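Local coordinates for protein 3-deoxy-manno-octulosonate cytidylyltransferase (Escherichia coli, PDB 1H7E) that catalyses the transfer of CMP from CTP to the eight-carbon sugar KDO, probably activating it for incorporation into bacterial lipopolysaccharide, at residues K2-I7 and V87-Y92; I91-Q96 and T109-M114. All coordinates share one frame; numbering follows the deposited sequence.

Interaction 1. Residues K2-I7 and V87-Y92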
loop_
_atom_site.group_PDB
_atom_site.type_symbol
_atom_site.label_atom_id
_atom_site.label_comp_id
_atom_site.label_asym_id
_atom_site.label_seq_id
_atom_site.Cartn_x
_atom_site.Cartn_y
_atom_site.Cartn_z
ATOM N N LYS A 2 -29.077 4.699 -9.900
ATOM C CA LYS A 2 -29.318 6.050 -9.406
ATOM C C LYS A 2 -28.138 6.496 -8.553
ATOM O O LYS A 2 -27.662 5.764 -7.682
ATOM C CB LYS A 2 -30.600 6.084 -8.581
ATOM C CG LYS A 2 -31.006 7.462 -8.104
ATOM C CD LYS A 2 -32.196 7.353 -7.159
ATOM C CE LYS A 2 -32.589 8.700 -6.580
ATOM N NZ LYS A 2 -33.625 8.579 -5.499
ATOM N N ALA A 3 -27.667 7.702 -8.814
ATOM C CA ALA A 3 -26.550 8.246 -8.069
ATOM C C ALA A 3 -26.968 9.546 -7.439
ATOM O O ALA A 3 -27.714 10.315 -8.043
ATOM C CB ALA A 3 -25.379 8.501 -9.012
ATOM N N VAL A 4 -26.507 9.789 -6.217
ATOM C CA VAL A 4 -26.787 11.054 -5.549
ATOM C C VAL A 4 -25.488 11.642 -4.996
ATOM O O VAL A 4 -24.524 10.923 -4.720
ATOM C CB VAL A 4 -27.831 10.936 -4.394
ATOM C CG1 VAL A 4 -29.121 10.256 -4.904
ATOM C CG2 VAL A 4 -27.252 10.207 -3.213
ATOM N N ILE A 5 -25.434 12.955 -4.908
ATOM C CA ILE A 5 -24.266 13.622 -4.358
ATOM C C ILE A 5 -24.632 14.134 -2.984
ATOM O O ILE A 5 -25.681 14.752 -2.812
ATOM C CB ILE A 5 -23.807 14.809 -5.223
ATOM C CG1 ILE A 5 -23.174 14.293 -6.510
ATOM C CG2 ILE A 5 -22.858 15.711 -4.433
ATOM C CD1 ILE A 5 -22.858 15.386 -7.500
ATOM N N VAL A 6 -23.795 13.829 -1.993
ATOM C CA VAL A 6 -24.016 14.288 -0.628
ATOM C C VAL A 6 -22.850 15.194 -0.258
ATOM O O VAL A 6 -21.682 14.831 -0.443
ATOM C CB VAL A 6 -24.113 13.113 0.385
ATOM C CG1 VAL A 6 -24.273 13.652 1.794
ATOM C CG2 VAL A 6 -25.281 12.218 0.041
ATOM N N ILE A 7 -23.162 16.387 0.226
ATOM C CA ILE A 7 -22.152 17.354 0.612
ATOM C C ILE A 7 -22.209 17.577 2.121
ATOM O O ILE A 7 -23.155 18.178 2.625
ATOM C CB ILE A 7 -22.395 18.721 -0.075
ATOM C CG1 ILE A 7 -22.421 18.569 -1.597
ATOM C CG2 ILE A 7 -21.314 19.735 0.344
ATOM C CD1 ILE A 7 -23.048 19.763 -2.294
ATOM N N VAL A 87 -31.972 8.450 2.268
ATOM C CA VAL A 87 -31.954 8.812 0.848
ATOM C C VAL A 87 -31.526 7.603 0.036
ATOM O O VAL A 87 -30.368 7.175 0.106
ATOM C CB VAL A 87 -30.983 9.977 0.577
ATOM C CG1 VAL A 87 -30.883 10.252 -0.915
ATOM C CG2 VAL A 87 -31.421 11.218 1.328
ATOM N N GLU A 88 -32.447 7.074 -0.769
ATOM C CA GLU A 88 -32.152 5.899 -1.566
ATOM C C GLU A 88 -31.343 6.177 -2.843
ATOM O O GLU A 88 -31.640 7.109 -3.582
ATOM C CB GLU A 88 -33.448 5.159 -1.899
ATOM C CG GLU A 88 -33.228 3.890 -2.720
ATOM C CD GLU A 88 -34.516 3.173 -3.081
ATOM O OE1 GLU A 88 -35.595 3.815 -3.075
ATOM O OE2 GLU A 88 -34.441 1.958 -3.380
ATOM N N ALA A 89 -30.329 5.346 -3.091
ATOM C CA ALA A 89 -29.475 5.465 -4.269
ATOM C C ALA A 89 -28.624 4.213 -4.373
ATOM O O ALA A 89 -28.514 3.453 -3.429
ATOM C CB ALA A 89 -28.583 6.702 -4.164
ATOM N N ASP A 90 -28.108 3.950 -5.562
ATOM C CA ASP A 90 -27.241 2.801 -5.765
ATOM C C ASP A 90 -25.792 3.265 -5.537
ATOM O O ASP A 90 -24.960 2.490 -5.078
ATOM C CB ASP A 90 -27.381 2.288 -7.193
ATOM C CG ASP A 90 -28.803 1.857 -7.523
ATOM O OD1 ASP A 90 -29.377 1.086 -6.729
ATOM O OD2 ASP A 90 -29.349 2.291 -8.564
ATOM N N ILE A 91 -25.517 4.532 -5.862
ATOM C CA ILE A 91 -24.176 5.126 -5.734
ATOM C C ILE A 91 -24.222 6.468 -5.028
ATOM O O ILE A 91 -24.971 7.355 -5.432
ATOM C CB ILE A 91 -23.541 5.354 -7.133
ATOM C CG1 ILE A 91 -23.341 4.007 -7.846
ATOM C CG2 ILE A 91 -22.222 6.132 -7.004
ATOM C CD1 ILE A 91 -23.068 4.132 -9.319
ATOM N N TYR A 92 -23.424 6.621 -3.973
ATOM C CA TYR A 92 -23.370 7.868 -3.216
ATOM C C TYR A 92 -22.007 8.501 -3.413
ATOM O O TYR A 92 -20.982 7.847 -3.215
ATOM C CB TYR A 92 -23.550 7.611 -1.722
ATOM C CG TYR A 92 -24.887 7.007 -1.354
ATOM C CD1 TYR A 92 -25.107 5.643 -1.479
ATOM C CD2 TYR A 92 -25.938 7.816 -0.898
ATOM C CE1 TYR A 92 -26.349 5.088 -1.166
ATOM C CE2 TYR A 92 -27.184 7.275 -0.581
ATOM C CZ TYR A 92 -27.381 5.916 -0.718
ATOM O OH TYR A 92 -28.601 5.354 -0.411
#

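Interaction 2. Residues I91-Q96 and T109-M114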
loop_
_atom_site.group_PDB
_atom_site.type_symbol
_atom_site.label_atom_id
_atom_site.label_comp_id
_atom_site.label_asym_id
_atom_site.label_seq_id
_atom_site.Cartn_x
_atom_site.Cartn_y
_atom_site.Cartn_z
ATOM N N ILE A 91 -25.517 4.532 -5.862
ATOM C CA ILE A 91 -24.176 5.126 -5.734
ATOM C C ILE A 91 -24.222 6.468 -5.028
ATOM O O ILE A 91 -24.971 7.355 -5.432
ATOM C CB ILE A 91 -23.541 5.354 -7.133
ATOM C CG1 ILE A 91 -23.341 4.007 -7.846
ATOM C CG2 ILE A 91 -22.222 6.132 -7.004
ATOM C CD1 ILE A 91 -23.068 4.132 -9.319
ATOM N N TYR A 92 -23.424 6.621 -3.973
ATOM C CA TYR A 92 -23.370 7.868 -3.216
ATOM C C TYR A 92 -22.007 8.501 -3.413
ATOM O O TYR A 92 -20.982 7.847 -3.215
ATOM C CB TYR A 92 -23.550 7.611 -1.722
ATOM C CG TYR A 92 -24.887 7.007 -1.354
ATOM C CD1 TYR A 92 -25.107 5.643 -1.479
ATOM C CD2 TYR A 92 -25.938 7.816 -0.898
ATOM C CE1 TYR A 92 -26.349 5.088 -1.166
ATOM C CE2 TYR A 92 -27.184 7.275 -0.581
ATOM C CZ TYR A 92 -27.381 5.916 -0.718
ATOM O OH TYR A 92 -28.601 5.354 -0.411
ATOM N N ILE A 93 -21.997 9.769 -3.791
ATOM C CA ILE A 93 -20.755 10.507 -4.003
ATOM C C ILE A 93 -20.654 11.491 -2.858
ATOM O O ILE A 93 -21.591 12.248 -2.578
ATOM C CB ILE A 93 -20.770 11.253 -5.347
ATOM C CG1 ILE A 93 -20.779 10.246 -6.487
ATOM C CG2 ILE A 93 -19.556 12.197 -5.464
ATOM C CD1 ILE A 93 -21.155 10.851 -7.805
ATOM N N ASN A 94 -19.525 11.464 -2.166
ATOM C CA ASN A 94 -19.314 12.350 -1.037
ATOM C C ASN A 94 -18.338 13.436 -1.467
ATOM O O ASN A 94 -17.186 13.139 -1.768
ATOM C CB ASN A 94 -18.730 11.541 0.117
ATOM C CG ASN A 94 -18.988 12.167 1.467
ATOM O OD1 ASN A 94 -20.124 12.538 1.786
ATOM N ND2 ASN A 94 -17.944 12.246 2.296
ATOM N N LEU A 95 -18.832 14.665 -1.584
ATOM C CA LEU A 95 -18.033 15.833 -1.960
ATOM C C LEU A 95 -17.738 16.652 -0.727
ATOM O O LEU A 95 -18.592 16.784 0.135
ATOM C CB LEU A 95 -18.824 16.763 -2.869
ATOM C CG LEU A 95 -18.996 16.493 -4.347
ATOM C CD1 LEU A 95 -19.516 17.781 -4.983
ATOM C CD2 LEU A 95 -17.669 16.119 -4.963
ATOM N N GLN A 96 -16.583 17.298 -0.682
ATOM C CA GLN A 96 -16.255 18.139 0.469
ATOM C C GLN A 96 -16.931 19.518 0.371
ATOM O O GLN A 96 -16.911 20.156 -0.680
ATOM C CB GLN A 96 -14.737 18.259 0.620
ATOM C CG GLN A 96 -14.071 16.920 0.960
ATOM C CD GLN A 96 -14.862 16.132 2.011
ATOM O OE1 GLN A 96 -14.994 16.566 3.160
ATOM N NE2 GLN A 96 -15.426 14.989 1.605
ATOM N N THR A 109 -16.066 11.750 -14.115
ATOM C CA THR A 109 -15.034 10.728 -14.354
ATOM C C THR A 109 -15.182 9.649 -13.292
ATOM O O THR A 109 -15.166 8.459 -13.586
ATOM C CB THR A 109 -13.600 11.340 -14.256
ATOM O OG1 THR A 109 -13.350 12.160 -15.402
ATOM C CG2 THR A 109 -12.528 10.252 -14.187
ATOM N N LEU A 110 -15.383 10.090 -12.059
ATOM C CA LEU A 110 -15.545 9.196 -10.929
ATOM C C LEU A 110 -16.804 8.347 -11.107
ATOM O O LEU A 110 -16.749 7.118 -11.027
ATOM C CB LEU A 110 -15.619 10.042 -9.663
ATOM C CG LEU A 110 -15.622 9.409 -8.286
ATOM C CD1 LEU A 110 -14.307 8.699 -8.053
ATOM C CD2 LEU A 110 -15.814 10.516 -7.265
ATOM N N LEU A 111 -17.917 8.995 -11.459
ATOM C CA LEU A 111 -19.198 8.294 -11.653
ATOM C C LEU A 111 -19.131 7.300 -12.805
ATOM O O LEU A 111 -19.704 6.212 -12.717
ATOM C CB LEU A 111 -20.335 9.289 -11.913
ATOM C CG LEU A 111 -21.649 9.177 -11.135
ATOM C CD1 LEU A 111 -22.693 9.966 -11.882
ATOM C CD2 LEU A 111 -22.102 7.740 -10.980
ATOM N N GLN A 112 -18.459 7.688 -13.891
ATOM C CA GLN A 112 -18.303 6.812 -15.049
ATOM C C GLN A 112 -17.498 5.554 -14.670
ATOM O O GLN A 112 -17.792 4.447 -15.136
ATOM C CB GLN A 112 -17.616 7.557 -16.206
ATOM C CG GLN A 112 -17.699 6.817 -17.554
ATOM C CD GLN A 112 -19.119 6.322 -17.858
ATOM O OE1 GLN A 112 -20.007 7.112 -18.203
ATOM N NE2 GLN A 112 -19.345 5.016 -17.692
ATOM N N GLY A 113 -16.484 5.735 -13.826
ATOM C CA GLY A 113 -15.680 4.612 -13.389
ATOM C C GLY A 113 -16.529 3.589 -12.649
ATOM O O GLY A 113 -16.367 2.383 -12.867
ATOM N N MET A 114 -17.427 4.068 -11.778
ATOM C CA MET A 114 -18.319 3.200 -10.990
ATOM C C MET A 114 -19.308 2.462 -11.896
ATOM O O MET A 114 -19.587 1.276 -11.696
ATOM C CB MET A 114 -19.093 4.017 -9.941
ATOM C CG MET A 114 -18.239 4.597 -8.830
ATOM S SD MET A 114 -17.604 3.308 -7.793
ATOM C CE MET A 114 -18.960 3.049 -6.696
#

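Interaction 1. Residues K2-I7 and V87-Y92
Val4 sets its two methyls on different partners: CG2 lies 3.6 Å from CD2 of Tyr92, the two side chains running side by side, while CG1 rests on CB of Ala89. That same Ala89 CB sits over one face of the Tyr92 ring, toward its rim, and Tyr92 OH donates to Val87 O at 2.6 Å, which pins the ring beneath the loop leading into strand 91-94. The strands are parallel neighbours in the mixed sheet. Val4 N bonds to Ile91 O almost in line with the carbonyl (3.0 Å), and Lys2 O is gripped twice, by Ile91 N and by Asp90 N. Asp90 answers with OD2, taken on its anti side by Lys2 N at 2.8 Å. Lys2 stretches out fully from CB to NZ (chi1 -176°), and NZ reaches Glu88 O at 3.1 Å; NZ also forms a salt bridge with Glu45. Replacing Lys2 with an alanine would probably leave Glu45 without this charged mate and Glu88 O without this donor. Polar bonds thus fix where strand 91-94 begins beside strand 3-8, and apolar contacts on the Val4 and Tyr92 face seal the loop onto the sheet.

Interaction 2. Residues I91-Q96 and T109-M114
Ile93 drives CD1 against CG of Leu111 at 3.8 Å, the two side chains set roughly perpendicular. Its CG1 stands anti to the carbonyl carbon (chi1 -66°) and chi2 is extended, which carries CD1 out from strand 91-94 to helix 104-116. The other branch, CG2, makes a looser contact with CD2 of Leu110, 4.5 Å away. Ile91, two residues earlier on the same face, repeats these torsions and brings its own CD1 between CB of Met114, three residues further along the helix (4.0 Å), and CD2 of Leu111 (4.1 Å), so that Leu111 is shared by both isoleucines. The first torsion of Leu111 (chi1 -131°) lies off the staggered positions, and its branched end approaches the strand. Met114 and Ile91 pass each other pointing opposite ways and touch through CB of Met114, whose chain bends at chi2 and chi3. No hydrogen bond crosses the contact; strand 91-94 and the 109-114 part of the helix run roughly antiparallel (153°), their axes 10.4 Å apart at closest. Helix 104-116 lies in the crossover from strand 91-94 to the parallel strand 122-129, with strand 169-179 between them, consistent with the Rossmann-like, GT-A-type cytidylyltransferase fold. Leu110 and Met114 extend the apolar layer over Ala177 on strand 169-179 and Ala123 on strand 122-129.

Overall arrangement
Strand 91-94 takes part in both contacts; Ile91 works in both, while Tyr92 serves interaction 1 alone. Interaction 1 joins the strand edge to edge with strand 3-8; it is largely buried, combining backbone bonds with apolar packing, but has an exposed polar end where the strands begin. Interaction 2 is wholly buried, nearer the centre of the chain, and purely apolar, laying helix 104-116 against the sheet face that carries Ile91 and Ile93. The pairing of the strands continues past interaction 1, since Ile93 N and O probably bond to Val4 O and Val6 N. Ala3 CB packs on Leu111 CD2, so the helix also reaches the start of strand 3-8.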